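TSSL1 (Pseudomonas aeruginosa, PDB 4B62) probably anchors the type VI secretion system to the cell wall, the fragment here being its OmpA-like peptidoglycan-binding module. Local coordinates at residues 53-57 and 58-62; 88-91 and 92-95; 103-106 and 107-111; 115-118 and 119-122. One frame throughout, in Å; residues are numbered along the deposited sequence.

How the contacts relate
The four contacts follow one another along the chain, all within the OmpA-like fold. Contact 1 leads from a loop into helix 60-72, contact 2 shapes the loop ahead of helix 96-115, contact 3 is a middle portion of that helix, and contact 4 turns the chain from its end into strand 121-125. Contacts 3 and 4, with centres about 10 Å apart, touch where L111 and A108 meet F121. Contact 1 packs on contact 3 through A53 and V55. Contacts 2 and 4, about 28 Å between centres, mark opposite ends of helix 96-115. Although their centres lie about 20 Å apart, contacts 1 and 2 meet around a phosphate beside that helix, an anion site in a domain that probably binds peptidoglycan.

Contact 1 (53-57 and 58-62). With PO4 (phosphate ion), chain C.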
ATOM      1  N   ALA A  53      12.343   0.884  -0.501  1.00 12.82           N
ATOM      2  CA  ALA A  53      11.179   1.002   0.373  1.00 12.10           C
ATOM      3  C   ALA A  53      10.939   2.426   0.873  1.00 12.63           C
ATOM      4  O   ALA A  53      10.105   2.650   1.719  1.00 15.68           O
ATOM      5  CB  ALA A  53      11.262   0.018   1.535  1.00 13.72           C
ATOM      6  N   SER A  54      11.658   3.385   0.302  1.00 13.09           N
ATOM      7  CA  SER A  54      11.418   4.792   0.595  0.53 13.56           C
ATOM      8  C   SER A  54      10.375   5.347  -0.368  1.00 12.29           C
ATOM      9  O   SER A  54      10.447   5.120  -1.570  1.00 14.94           O
ATOM     10  CB  SER A  54      12.707   5.605   0.471  0.53 16.35           C
ATOM     11  OG  SER A  54      13.647   5.234   1.464  0.53 20.44           O
ATOM     12  N   VAL A  55       9.395   6.062   0.166  1.00 11.38           N
ATOM     13  CA  VAL A  55       8.395   6.700  -0.677  1.00 11.18           C
ATOM     14  C   VAL A  55       9.042   7.941  -1.273  1.00 11.80           C
ATOM     15  O   VAL A  55       9.455   8.842  -0.556  1.00 14.11           O
ATOM     16  CB  VAL A  55       7.087   7.052   0.047  1.00 11.67           C
ATOM     17  CG1 VAL A  55       6.089   7.710  -0.900  1.00 13.08           C
ATOM     18  CG2 VAL A  55       6.478   5.807   0.674  1.00 12.16           C
ATOM     19  N   ARG A  56       9.115   7.978  -2.598  1.00 10.87           N
ATOM     20  CA  ARG A  56       9.774   9.090  -3.294  1.00  9.87           C
ATOM     21  C   ARG A  56       9.110  10.411  -2.912  1.00 10.47           C
ATOM     22  O   ARG A  56       7.899  10.457  -2.774  1.00 11.10           O
ATOM     23  CB  ARG A  56       9.718   8.898  -4.816  1.00 11.27           C
ATOM     24  CG  ARG A  56      10.053   7.495  -5.291  1.00 13.01           C
ATOM     25  CD  ARG A  56      10.505   7.474  -6.734  1.00 14.02           C
ATOM     26  NE  ARG A  56      11.905   7.847  -6.878  1.00 14.09           N
ATOM     27  CZ  ARG A  56      12.524   7.987  -8.050  1.00 14.02           C
ATOM     28  NH1 ARG A  56      11.871   7.833  -9.188  1.00 14.69           N
ATOM     29  NH2 ARG A  56      13.800   8.311  -8.081  1.00 15.27           N
ATOM     30  N   ASP A  57       9.891  11.491  -2.752  1.00 11.91           N
ATOM     31  CA  ASP A  57       9.308  12.769  -2.367  1.00 13.07           C
ATOM     32  C   ASP A  57       8.145  13.128  -3.282  1.00 11.15           C
ATOM     33  O   ASP A  57       7.096  13.578  -2.833  1.00 13.05           O
ATOM     34  CB  ASP A  57      10.336  13.891  -2.456  1.00 14.91           C
ATOM     35  CG  ASP A  57      11.312  13.908  -1.306  1.00 16.11           C
ATOM     36  OD1 ASP A  57      11.491  12.911  -0.593  1.00 18.48           O
ATOM     37  OD2 ASP A  57      11.922  14.967  -1.117  1.00 21.04           O
ATOM     38  N   GLU A  58       8.336  12.907  -4.579  1.00 10.62           N
ATOM     39  CA  GLU A  58       7.349  13.312  -5.582  1.00 12.27           C
ATOM     40  C   GLU A  58       6.011  12.569  -5.477  1.00 11.38           C
ATOM     41  O   GLU A  58       4.985  13.058  -5.980  1.00 12.79           O
ATOM     42  CB  GLU A  58       7.920  13.195  -7.001  1.00 12.95           C
ATOM     43  CG  GLU A  58       8.460  11.828  -7.408  1.00 12.41           C
ATOM     44  CD  GLU A  58       9.958  11.657  -7.169  1.00 11.87           C
ATOM     45  OE1 GLU A  58      10.462  12.089  -6.102  1.00 13.24           O
ATOM     46  OE2 GLU A  58      10.617  11.063  -8.055  1.00 14.41           O
ATOM     47  N   PHE A  59       6.022  11.411  -4.806  1.00 11.35           N
ATOM     48  CA  PHE A  59       4.828  10.561  -4.669  1.00 11.76           C
ATOM     49  C   PHE A  59       4.242  10.553  -3.269  1.00 11.36           C
ATOM     50  O   PHE A  59       3.189   9.955  -3.033  1.00 12.31           O
ATOM     51  CB  PHE A  59       5.125   9.141  -5.140  1.00 12.54           C
ATOM     52  CG  PHE A  59       5.642   9.071  -6.554  1.00 11.75           C
ATOM     53  CD1 PHE A  59       5.211   9.988  -7.521  1.00 12.22           C
ATOM     54  CD2 PHE A  59       6.568   8.123  -6.913  1.00 12.18           C
ATOM     55  CE1 PHE A  59       5.686   9.941  -8.815  1.00 13.08           C
ATOM     56  CE2 PHE A  59       7.049   8.074  -8.209  1.00 14.93           C
ATOM     57  CZ  PHE A  59       6.608   8.985  -9.151  1.00 14.03           C
ATOM     58  N   GLN A  60       4.901  11.231  -2.338  1.00 11.11           N
ATOM     59  CA  GLN A  60       4.326  11.420  -1.014  1.00 12.28           C
ATOM     60  C   GLN A  60       2.923  12.028  -1.010  1.00 11.41           C
ATOM     61  O   GLN A  60       2.113  11.654  -0.166  1.00 12.88           O
ATOM     62  CB  GLN A  60       5.288  12.161  -0.102  1.00 13.42           C
ATOM     63  CG  GLN A  60       6.412  11.229   0.293  1.00 15.63           C
ATOM     64  CD  GLN A  60       7.427  11.836   1.211  1.00 19.06           C
ATOM     65  OE1 GLN A  60       7.173  12.840   1.856  1.00 23.41           O
ATOM     66  NE2 GLN A  60       8.593  11.211   1.282  1.00 21.74           N
ATOM     67  N   PRO A  61       2.614  12.932  -1.958  1.00 11.29           N
ATOM     68  CA  PRO A  61       1.254  13.467  -1.924  1.00 12.07           C
ATOM     69  C   PRO A  61       0.163  12.399  -2.105  1.00 11.81           C
ATOM     70  O   PRO A  61      -0.931  12.560  -1.589  1.00 12.17           O
ATOM     71  CB  PRO A  61       1.254  14.474  -3.059  1.00 13.17           C
ATOM     72  CG  PRO A  61       2.673  14.947  -3.136  1.00 12.88           C
ATOM     73  CD  PRO A  61       3.474  13.694  -2.886  1.00 11.74           C
ATOM     74  N   LEU A  62       0.464  11.310  -2.816  1.00 11.26           N
ATOM     75  CA  LEU A  62      -0.505  10.220  -2.941  1.00 11.32           C
ATOM     76  C   LEU A  62      -0.833   9.637  -1.565  1.00 11.33           C
ATOM     77  O   LEU A  62      -2.009   9.457  -1.213  1.00 12.59           O
ATOM     78  CB  LEU A  62       0.006   9.137  -3.891  1.00 11.61           C
ATOM     79  CG  LEU A  62      -0.824   7.850  -3.988  1.00 12.15           C
ATOM     80  CD1 LEU A  62      -2.265   8.154  -4.397  1.00 13.76           C
ATOM     81  CD2 LEU A  62      -0.187   6.866  -4.963  1.00 12.91           C
TER
HETATM   82  P   PO4 C1448      15.808   2.878   0.366  0.57 20.16           P
HETATM   83  O1  PO4 C1448      15.441   3.943  -0.635  0.57 26.08           O
HETATM   84  O2  PO4 C1448      16.881   2.018  -0.221  0.57 26.74           O
HETATM   85  O3  PO4 C1448      16.344   3.505   1.625  0.57 24.62           O
HETATM   86  O4  PO4 C1448      14.637   2.011   0.734  0.57 15.87           O
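R56 and F59 close a tight turn in which F59 N donates to R56 O at 2.9 Å, and the next step follows the same pattern, with Q60 N bonding to D57 O and, weakly, to R56 O as well. This wound-up backbone is the lead-in to helix 60-72 of the OmpA-like domain. A side chain ties the helix start back to the incoming loop. Q60 runs straight out beyond CG and delivers NE2 to V55 O at 3.1 Å, an almost linear bond (168° at the hydrogen) that lies in the plane of the Q60 amide. On the way its CG rests on V55 CG1, 3.7 Å off, while the other methyl of V55 packs on L110 of helix 96-115.

On the other flank R56, E58 and F59 form a small surface cluster. E58 has its CG wedged between the backbone N and the carbonyl carbon (chi1 56°), which sets that methylene 3.6 Å above the centre of the F59 ring and lets the bent chain double back toward R56. There OE2 sits over one face of the guanidinium, 3.6 Å from R56 NH1. This long salt bridge rests on charge alone, because no N-H points at the oxygen. The aliphatic part of R56 runs alongside the phenyl ring, CD coming within 3.8 Å of F59 CE2. At the start of segment 53-57, A53 N donates to O4 of a bound phosphate at 2.8 Å.

Contact 2 (88-91 and 92-95); sequences IATL and RYPS. With PO4 (phosphate ion), chain C.
T90 and Y93 hold each other twice across a tight turn. T90 N donates to Y93 O at 3.1 Å in a nearly straight bond (171° at the hydrogen), and in return Y93 N donates to T90 OG1 at 3.2 Å. The hydroxyl can accept because chi1 of 65° tucks OG1 between the backbone N and the carbonyl carbon of T90, facing the turn. P94 CA adds a C-H contact to T90 O, and water 1 lies within hydrogen-bonding distance of both Y93 O and I88 O.

The turn belongs to the loop between strand 77-82 and helix 96-115 of the OmpA-like fold; its last residue, S95, is the N-cap of that helix, its OG accepting from K98 N. Outward from the turn, Y93 sends its ring along L99 and A102 of the helix to a bound phosphate, whose O4 lies at the ring edge, in plane, and takes a very short bond from the phenol OH. R92 lays its CG 3.6 Å above the ring, toward the rim, and then bends at chi3, which brings NE within 3.6 Å of phosphate O2. The anion, probably from the crystallisation liquor, is also bonded by S52 OG.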
ATOM      1  N   ILE A  88      15.109  -8.214  -6.826  1.00 20.02           N
ATOM      2  CA  ILE A  88      16.239  -7.349  -7.147  1.00 20.43           C
ATOM      3  C   ILE A  88      16.941  -7.143  -5.800  1.00 22.40           C
ATOM      4  O   ILE A  88      16.712  -6.140  -5.119  1.00 23.20           O
ATOM      5  CB  ILE A  88      15.771  -5.999  -7.755  1.00 21.35           C
ATOM      6  CG1 ILE A  88      14.907  -6.223  -9.003  1.00 23.72           C
ATOM      7  CG2 ILE A  88      16.958  -5.118  -8.136  1.00 22.91           C
ATOM      8  CD1 ILE A  88      14.196  -4.974  -9.486  1.00 24.57           C
ATOM      9  N   ALA A  89      17.756  -8.122  -5.400  1.00 23.41           N
ATOM     10  CA  ALA A  89      18.362  -8.136  -4.066  1.00 22.15           C
ATOM     11  C   ALA A  89      19.401  -7.024  -3.920  1.00 20.17           C
ATOM     12  O   ALA A  89      20.156  -6.747  -4.859  1.00 25.56           O
ATOM     13  CB  ALA A  89      19.010  -9.482  -3.779  1.00 28.12           C
ATOM     14  N   THR A  90      19.411  -6.394  -2.739  1.00 18.34           N
ATOM     15  CA  THR A  90      20.366  -5.342  -2.399  1.00 16.76           C
ATOM     16  C   THR A  90      20.828  -5.504  -0.955  1.00 15.33           C
ATOM     17  O   THR A  90      20.295  -6.321  -0.203  1.00 15.98           O
ATOM     18  CB  THR A  90      19.772  -3.929  -2.562  1.00 17.60           C
ATOM     19  OG1 THR A  90      18.708  -3.735  -1.617  1.00 19.20           O
ATOM     20  CG2 THR A  90      19.262  -3.701  -3.977  1.00 20.64           C
ATOM     21  N   LEU A  91      21.834  -4.727  -0.566  1.00 14.25           N
ATOM     22  CA  LEU A  91      22.328  -4.758   0.798  1.00 13.88           C
ATOM     23  C   LEU A  91      21.237  -4.495   1.828  1.00 13.85           C
ATOM     24  O   LEU A  91      21.215  -5.118   2.893  1.00 15.82           O
ATOM     25  CB  LEU A  91      23.450  -3.749   1.000  1.00 12.83           C
ATOM     26  CG  LEU A  91      24.731  -3.929   0.189  1.00 13.26           C
ATOM     27  CD1 LEU A  91      25.611  -2.696   0.343  1.00 14.25           C
ATOM     28  CD2 LEU A  91      25.486  -5.175   0.617  1.00 13.48           C
ATOM     29  N   ARG A  92      20.343  -3.557   1.524  1.00 13.28           N
ATOM     30  CA  ARG A  92      19.319  -3.150   2.469  1.00 14.81           C
ATOM     31  C   ARG A  92      18.161  -4.147   2.461  1.00 14.96           C
ATOM     32  O   ARG A  92      17.545  -4.385   3.505  1.00 16.69           O
ATOM     33  CB  ARG A  92      18.813  -1.738   2.154  1.00 16.69           C
ATOM     34  CG  ARG A  92      18.098  -1.059   3.311  1.00 21.03           C
ATOM     35  CD  ARG A  92      17.761   0.397   3.003  1.00 22.01           C
ATOM     36  NE  ARG A  92      18.919   1.198   2.594  1.00 21.99           N
ATOM     37  CZ  ARG A  92      19.813   1.735   3.422  1.00 22.00           C
ATOM     38  NH1 ARG A  92      19.727   1.536   4.737  1.00 24.67           N
ATOM     39  NH2 ARG A  92      20.825   2.456   2.930  1.00 22.49           N
ATOM     40  N   TYR A  93      17.875  -4.723   1.291  1.00 14.06           N
ATOM     41  CA  TYR A  93      16.733  -5.638   1.125  1.00 14.39           C
ATOM     42  C   TYR A  93      17.207  -6.900   0.432  1.00 14.32           C
ATOM     43  O   TYR A  93      17.124  -7.018  -0.791  1.00 15.32           O
ATOM     44  CB  TYR A  93      15.588  -4.980   0.360  1.00 13.84           C
ATOM     45  CG  TYR A  93      15.269  -3.613   0.894  1.00 14.89           C
ATOM     46  CD1 TYR A  93      14.665  -3.450   2.130  1.00 15.82           C
ATOM     47  CD2 TYR A  93      15.612  -2.473   0.178  1.00 16.46           C
ATOM     48  CE1 TYR A  93      14.392  -2.185   2.633  1.00 17.05           C
ATOM     49  CE2 TYR A  93      15.347  -1.211   0.671  1.00 15.82           C
ATOM     50  CZ  TYR A  93      14.738  -1.067   1.897  1.00 15.33           C
ATOM     51  OH  TYR A  93      14.479   0.205   2.388  1.00 18.52           O
ATOM     52  N   PRO A  94      17.720  -7.862   1.219  1.00 15.38           N
ATOM     53  CA  PRO A  94      18.339  -9.040   0.609  1.00 16.36           C
ATOM     54  C   PRO A  94      17.379 -10.071   0.006  1.00 15.12           C
ATOM     55  O   PRO A  94      17.831 -11.051  -0.587  1.00 20.13           O
ATOM     56  CB  PRO A  94      19.129  -9.659   1.763  1.00 18.90           C
ATOM     57  CG  PRO A  94      18.494  -9.130   3.003  1.00 22.94           C
ATOM     58  CD  PRO A  94      18.004  -7.759   2.661  1.00 14.95           C
ATOM     59  N   SER A  95      16.076  -9.847   0.160  1.00 14.62           N
ATOM     60  CA  SER A  95      15.055 -10.720  -0.392  1.00 12.47           C
ATOM     61  C   SER A  95      13.829  -9.901  -0.769  1.00 11.74           C
ATOM     62  O   SER A  95      13.620  -8.758  -0.289  1.00 11.76           O
ATOM     63  CB  SER A  95      14.633 -11.786   0.622  1.00 12.16           C
ATOM     64  OG  SER A  95      13.992 -11.204   1.749  1.00 13.23           O
TER
HETATM   65  P   PO4 C1448      15.808   2.878   0.366  0.57 20.16           P
HETATM   66  O1  PO4 C1448      15.441   3.943  -0.635  0.57 26.08           O
HETATM   67  O2  PO4 C1448      16.881   2.018  -0.221  0.57 26.74           O
HETATM   68  O3  PO4 C1448      16.344   3.505   1.625  0.57 24.62           O
HETATM   69  O4  PO4 C1448      14.637   2.011   0.734  0.57 15.87           O
HETATM   70  O   HOH W   1      14.803  -6.870  -2.746  1.00 25.52           O

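Contact 3 (103-106 and 107-111)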
ATOM      1  N   ARG A 103       8.412  -2.130   2.683  1.00  9.64           N
ATOM      2  CA  ARG A 103       7.474  -1.279   1.977  1.00  9.34           C
ATOM      3  C   ARG A 103       6.183  -1.086   2.769  1.00  8.78           C
ATOM      4  O   ARG A 103       5.697   0.034   2.922  1.00 10.37           O
ATOM      5  CB  ARG A 103       7.193  -1.840   0.579  1.00  9.57           C
ATOM      6  CG  ARG A 103       8.319  -1.534  -0.393  1.00  9.71           C
ATOM      7  CD  ARG A 103       8.142  -2.176  -1.753  1.00 10.06           C
ATOM      8  NE  ARG A 103       9.073  -1.596  -2.710  1.00 10.27           N
ATOM      9  CZ  ARG A 103       9.004  -1.736  -4.025  1.00 11.67           C
ATOM     10  NH1 ARG A 103       8.083  -2.502  -4.612  1.00 12.87           N
ATOM     11  NH2 ARG A 103       9.877  -1.067  -4.769  1.00 13.15           N
ATOM     12  N   ALA A 104       5.631  -2.182   3.292  1.00  9.00           N
ATOM     13  CA  ALA A 104       4.435  -2.081   4.112  1.00  9.52           C
ATOM     14  C   ALA A 104       4.696  -1.240   5.362  1.00  8.38           C
ATOM     15  O   ALA A 104       3.892  -0.400   5.752  1.00  9.96           O
ATOM     16  CB  ALA A 104       3.959  -3.469   4.495  1.00  9.80           C
ATOM     17  N   GLN A 105       5.820  -1.504   6.002  1.00  9.62           N
ATOM     18  CA  GLN A 105       6.121  -0.798   7.238  1.00  9.99           C
ATOM     19  C   GLN A 105       6.337   0.704   6.997  1.00 10.06           C
ATOM     20  O   GLN A 105       5.936   1.531   7.820  1.00 11.17           O
ATOM     21  CB  GLN A 105       7.344  -1.382   7.929  1.00 11.58           C
ATOM     22  CG  GLN A 105       7.529  -0.900   9.366  1.00 14.28           C
ATOM     23  CD  GLN A 105       6.365  -1.269  10.286  1.00 17.10           C
ATOM     24  OE1 GLN A 105       6.064  -2.447  10.487  1.00 21.30           O
ATOM     25  NE2 GLN A 105       5.698  -0.266  10.828  1.00 20.32           N
ATOM     26  N   GLU A 106       6.992   1.060   5.886  1.00 11.37           N
ATOM     27  CA  GLU A 106       7.206   2.471   5.605  1.00 11.20           C
ATOM     28  C   GLU A 106       5.871   3.202   5.388  1.00  9.75           C
ATOM     29  O   GLU A 106       5.649   4.314   5.903  1.00 11.22           O
ATOM     30  CB  GLU A 106       8.143   2.653   4.421  1.00 12.56           C
ATOM     31  CG  GLU A 106       8.515   4.109   4.137  1.00 13.46           C
ATOM     32  CD  GLU A 106       9.428   4.737   5.188  1.00 16.30           C
ATOM     33  OE1 GLU A 106       9.989   4.025   6.046  1.00 22.71           O
ATOM     34  OE2 GLU A 106       9.598   5.973   5.155  1.00 19.35           O
ATOM     35  N   VAL A 107       4.956   2.553   4.670  1.00  9.97           N
ATOM     36  CA  VAL A 107       3.634   3.130   4.466  1.00  9.94           C
ATOM     37  C   VAL A 107       2.910   3.298   5.809  1.00 10.00           C
ATOM     38  O   VAL A 107       2.360   4.355   6.111  1.00 10.78           O
ATOM     39  CB  VAL A 107       2.828   2.290   3.452  1.00 10.62           C
ATOM     40  CG1 VAL A 107       1.368   2.728   3.380  1.00 11.42           C
ATOM     41  CG2 VAL A 107       3.447   2.411   2.072  1.00 10.97           C
ATOM     42  N   ALA A 108       2.925   2.251   6.627  1.00  9.95           N
ATOM     43  CA  ALA A 108       2.299   2.339   7.948  1.00 10.93           C
ATOM     44  C   ALA A 108       2.913   3.455   8.794  1.00 10.15           C
ATOM     45  O   ALA A 108       2.202   4.214   9.462  1.00 11.49           O
ATOM     46  CB  ALA A 108       2.385   1.004   8.676  1.00 10.92           C
ATOM     47  N   ASP A 109       4.243   3.551   8.758  1.00 10.76           N
ATOM     48  CA  ASP A 109       4.952   4.549   9.571  1.00 11.00           C
ATOM     49  C   ASP A 109       4.582   5.968   9.122  1.00 11.70           C
ATOM     50  O   ASP A 109       4.310   6.843   9.941  1.00 13.07           O
ATOM     51  CB  ASP A 109       6.466   4.365   9.458  1.00 11.17           C
ATOM     52  CG  ASP A 109       6.994   3.157  10.219  1.00 13.62           C
ATOM     53  OD1 ASP A 109       6.236   2.517  10.979  1.00 15.50           O
ATOM     54  OD2 ASP A 109       8.190   2.856  10.048  1.00 16.86           O
ATOM     55  N   LEU A 110       4.565   6.184   7.813  1.00 11.43           N
ATOM     56  CA  LEU A 110       4.267   7.512   7.279  1.00 11.59           C
ATOM     57  C   LEU A 110       2.830   7.923   7.585  1.00 11.00           C
ATOM     58  O   LEU A 110       2.555   9.070   7.976  1.00 12.60           O
ATOM     59  CB  LEU A 110       4.529   7.553   5.771  1.00 12.20           C
ATOM     60  CG  LEU A 110       6.003   7.518   5.366  1.00 13.50           C
ATOM     61  CD1 LEU A 110       6.135   7.212   3.880  1.00 12.91           C
ATOM     62  CD2 LEU A 110       6.682   8.832   5.713  1.00 15.67           C
ATOM     63  N   LEU A 111       1.905   6.979   7.415  1.00 11.17           N
ATOM     64  CA  LEU A 111       0.497   7.261   7.684  1.00 11.77           C
ATOM     65  C   LEU A 111       0.265   7.508   9.176  1.00 12.39           C
ATOM     66  O   LEU A 111      -0.481   8.418   9.545  1.00 13.98           O
ATOM     67  CB  LEU A 111      -0.397   6.132   7.178  1.00 12.06           C
ATOM     68  CG  LEU A 111      -0.473   5.979   5.652  1.00 12.68           C
ATOM     69  CD1 LEU A 111      -1.315   4.761   5.316  1.00 12.42           C
ATOM     70  CD2 LEU A 111      -1.024   7.216   4.966  1.00 12.94           C
TER
HETATM   71  O   HOH W   2       9.791   2.169   8.006  1.00 20.92           O
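Q105 reaches along the helix to D109, one turn on. Its CG leaves CB anti to the backbone N (chi1 -167°), and a bend at chi2 of 61° then swings the chain forward along the helix. CG passes 3.9 Å from D109 OD2, CD lies as close to OD1, and NE2 ends in a 2.8 Å hydrogen bond to D109 OD1. The acceptor lies in the plane of the Q105 amide, but the donor meets OD1 from above the carboxylate plane, the two flat groups being turned 42° apart. The backbone repeats the link, since D109 N donates to Q105 O.

Helix 96-115 is the helix of the beta-alpha-beta unit formed with parallel strands 77-82 and 121-125. R103, A104 and V107 on it belong to the LSxxRAxxV sequence characteristic of OmpA-like domains. A104, V107 and A108 pack on V79 of strand 77-82, while R103 sends NE to S52 O in the neighbouring loop.

The other oxygen of D109 has a different partner: water 2 donates to OD2 and to E106 OE1, at 2.7 Å each. It bridges two carboxylates only 4.5 Å apart (E106 OE1 to D109 OD2), probably easing their repulsion. E106 crosses L110, its OE2 3.9 Å from L110 CD1, and L110 also packs on L63 of helix 60-72.

Contact 4 (115-118 and 119-122)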
ATOM      1  N   THR A 115      -1.250  11.074  10.509  1.00 16.03           N
ATOM      2  CA  THR A 115      -2.509  11.096  11.263  1.00 17.09           C
ATOM      3  C   THR A 115      -2.298  11.393  12.749  1.00 16.09           C
ATOM      4  O   THR A 115      -3.208  11.887  13.423  1.00 20.76           O
ATOM      5  CB  THR A 115      -3.260   9.764  11.150  1.00 17.29           C
ATOM      6  OG1 THR A 115      -2.458   8.718  11.708  1.00 16.00           O
ATOM      7  CG2 THR A 115      -3.618   9.459   9.703  1.00 17.09           C
ATOM      8  N   GLY A 116      -1.112  11.080  13.260  1.00 16.46           N
ATOM      9  CA  GLY A 116      -0.841  11.152  14.693  1.00 17.80           C
ATOM     10  C   GLY A 116      -1.518  10.083  15.533  1.00 17.97           C
ATOM     11  O   GLY A 116      -1.578  10.213  16.742  1.00 22.26           O
ATOM     12  N   ASP A 117      -1.989   9.016  14.896  1.00 14.82           N
ATOM     13  CA  ASP A 117      -2.661   7.923  15.580  1.00 13.93           C
ATOM     14  C   ASP A 117      -1.692   6.766  15.775  1.00 14.37           C
ATOM     15  O   ASP A 117      -1.492   5.937  14.875  1.00 16.25           O
ATOM     16  CB  ASP A 117      -3.869   7.454  14.778  1.00 14.18           C
ATOM     17  CG  ASP A 117      -4.942   8.515  14.653  1.00 14.64           C
ATOM     18  OD1 ASP A 117      -5.160   9.265  15.631  1.00 17.51           O
ATOM     19  OD2 ASP A 117      -5.563   8.600  13.577  1.00 17.25           O
ATOM     20  N   ALA A 118      -1.077   6.732  16.949  1.00 14.05           N
ATOM     21  CA  ALA A 118      -0.065   5.727  17.275  1.00 13.55           C
ATOM     22  C   ALA A 118      -0.726   4.412  17.662  1.00 14.17           C
ATOM     23  O   ALA A 118      -1.508   4.358  18.600  1.00 15.22           O
ATOM     24  CB  ALA A 118       0.815   6.230  18.412  1.00 14.88           C
ATOM     25  N   GLY A 119      -0.402   3.353  16.928  1.00 12.93           N
ATOM     26  CA  GLY A 119      -0.960   2.019  17.171  1.00 12.71           C
ATOM     27  C   GLY A 119      -2.097   1.667  16.228  1.00 11.46           C
ATOM     28  O   GLY A 119      -2.532   0.513  16.164  1.00 12.92           O
ATOM     29  N   ARG A 120      -2.558   2.657  15.471  1.00 11.51           N
ATOM     30  CA  ARG A 120      -3.628   2.485  14.496  1.00 10.35           C
ATOM     31  C   ARG A 120      -3.207   1.708  13.263  1.00 10.57           C
ATOM     32  O   ARG A 120      -4.051   1.112  12.614  1.00 12.02           O
ATOM     33  CB  ARG A 120      -4.148   3.854  14.079  1.00 11.21           C
ATOM     34  CG  ARG A 120      -5.246   3.845  13.042  1.00 11.65           C
ATOM     35  CD  ARG A 120      -5.817   5.228  12.813  1.00 12.64           C
ATOM     36  NE  ARG A 120      -6.897   5.147  11.851  1.00 13.21           N
ATOM     37  CZ  ARG A 120      -7.391   6.155  11.142  1.00 15.54           C
ATOM     38  NH1 ARG A 120      -6.922   7.394  11.290  1.00 15.58           N
ATOM     39  NH2 ARG A 120      -8.363   5.912  10.277  1.00 17.92           N
ATOM     40  N   PHE A 121      -1.917   1.752  12.926  1.00 12.32           N
ATOM     41  CA  PHE A 121      -1.400   1.146  11.692  1.00 12.18           C
ATOM     42  C   PHE A 121      -0.450   0.024  12.017  1.00 13.53           C
ATOM     43  O   PHE A 121       0.473   0.204  12.818  1.00 16.28           O
ATOM     44  CB  PHE A 121      -0.635   2.193  10.861  1.00 12.72           C
ATOM     45  CG  PHE A 121      -1.488   3.326  10.419  1.00 12.89           C
ATOM     46  CD1 PHE A 121      -1.734   4.387  11.276  1.00 13.85           C
ATOM     47  CD2 PHE A 121      -2.094   3.320   9.179  1.00 13.10           C
ATOM     48  CE1 PHE A 121      -2.577   5.410  10.903  1.00 14.54           C
ATOM     49  CE2 PHE A 121      -2.932   4.349   8.797  1.00 14.20           C
ATOM     50  CZ  PHE A 121      -3.166   5.400   9.657  1.00 14.28           C
ATOM     51  N   THR A 122      -0.663  -1.129  11.401  1.00 12.85           N
ATOM     52  CA  THR A 122       0.317  -2.187  11.456  1.00 13.51           C
ATOM     53  C   THR A 122       0.596  -2.658  10.055  1.00 10.73           C
ATOM     54  O   THR A 122      -0.177  -2.378   9.117  1.00 12.05           O
ATOM     55  CB  THR A 122      -0.124  -3.362  12.330  1.00 15.22           C
ATOM     56  OG1 THR A 122      -1.275  -3.981  11.751  1.00 15.82           O
ATOM     57  CG2 THR A 122      -0.448  -2.891  13.742  1.00 18.32           C
TER
HETATM   58  O   HOH W   3       0.144   3.761  14.101  1.00 20.40           O
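Three groups gather at D117 O. Water 3 donates to it at 2.8 Å, R120 N reaches it through a weak 3.5 Å bond, and F121 turns its ring edge to it, CD1 being 3.9 Å away. The R120 bond closes the type II beta turn from D117 to R120. In this turn G119 has positive phi, and a CB there would collide with A118 O. Water 3, beside the turn, also accepts from G119 N and F121 N, so it links three backbone groups.

Side chains reinforce the closure. R120 sets CG anti to its backbone N (chi1 179°) and stays extended as far as NE, running beside D117 in the same direction. Its CD packs 3.6 Å from D117 CB, and NH1 then donates to D117 OD2 at 2.9 Å in a salt bridge. The oxygen is met nearly along its C-O axis, although the carboxylate and guanidinium planes stand 53° apart. Two more bonds hold the guanidinium, from NE to G75 O and from NH2 to L70 O.

Just ahead, T115 ends helix 96-115. Its OG1 is bonded to L111 O and accepts from D117 N at 3.2 Å, which makes an ST turn, and it also lies 3.4 Å from F121 CE1. The chain thus passes from the helix, through G116 and the beta turn, into edge strand 121-125, where F121 packs on V77 of parallel strand 77-82 and against A108 and L111 of helix 96-115, while R120 reaches across to the end of helix 60-72.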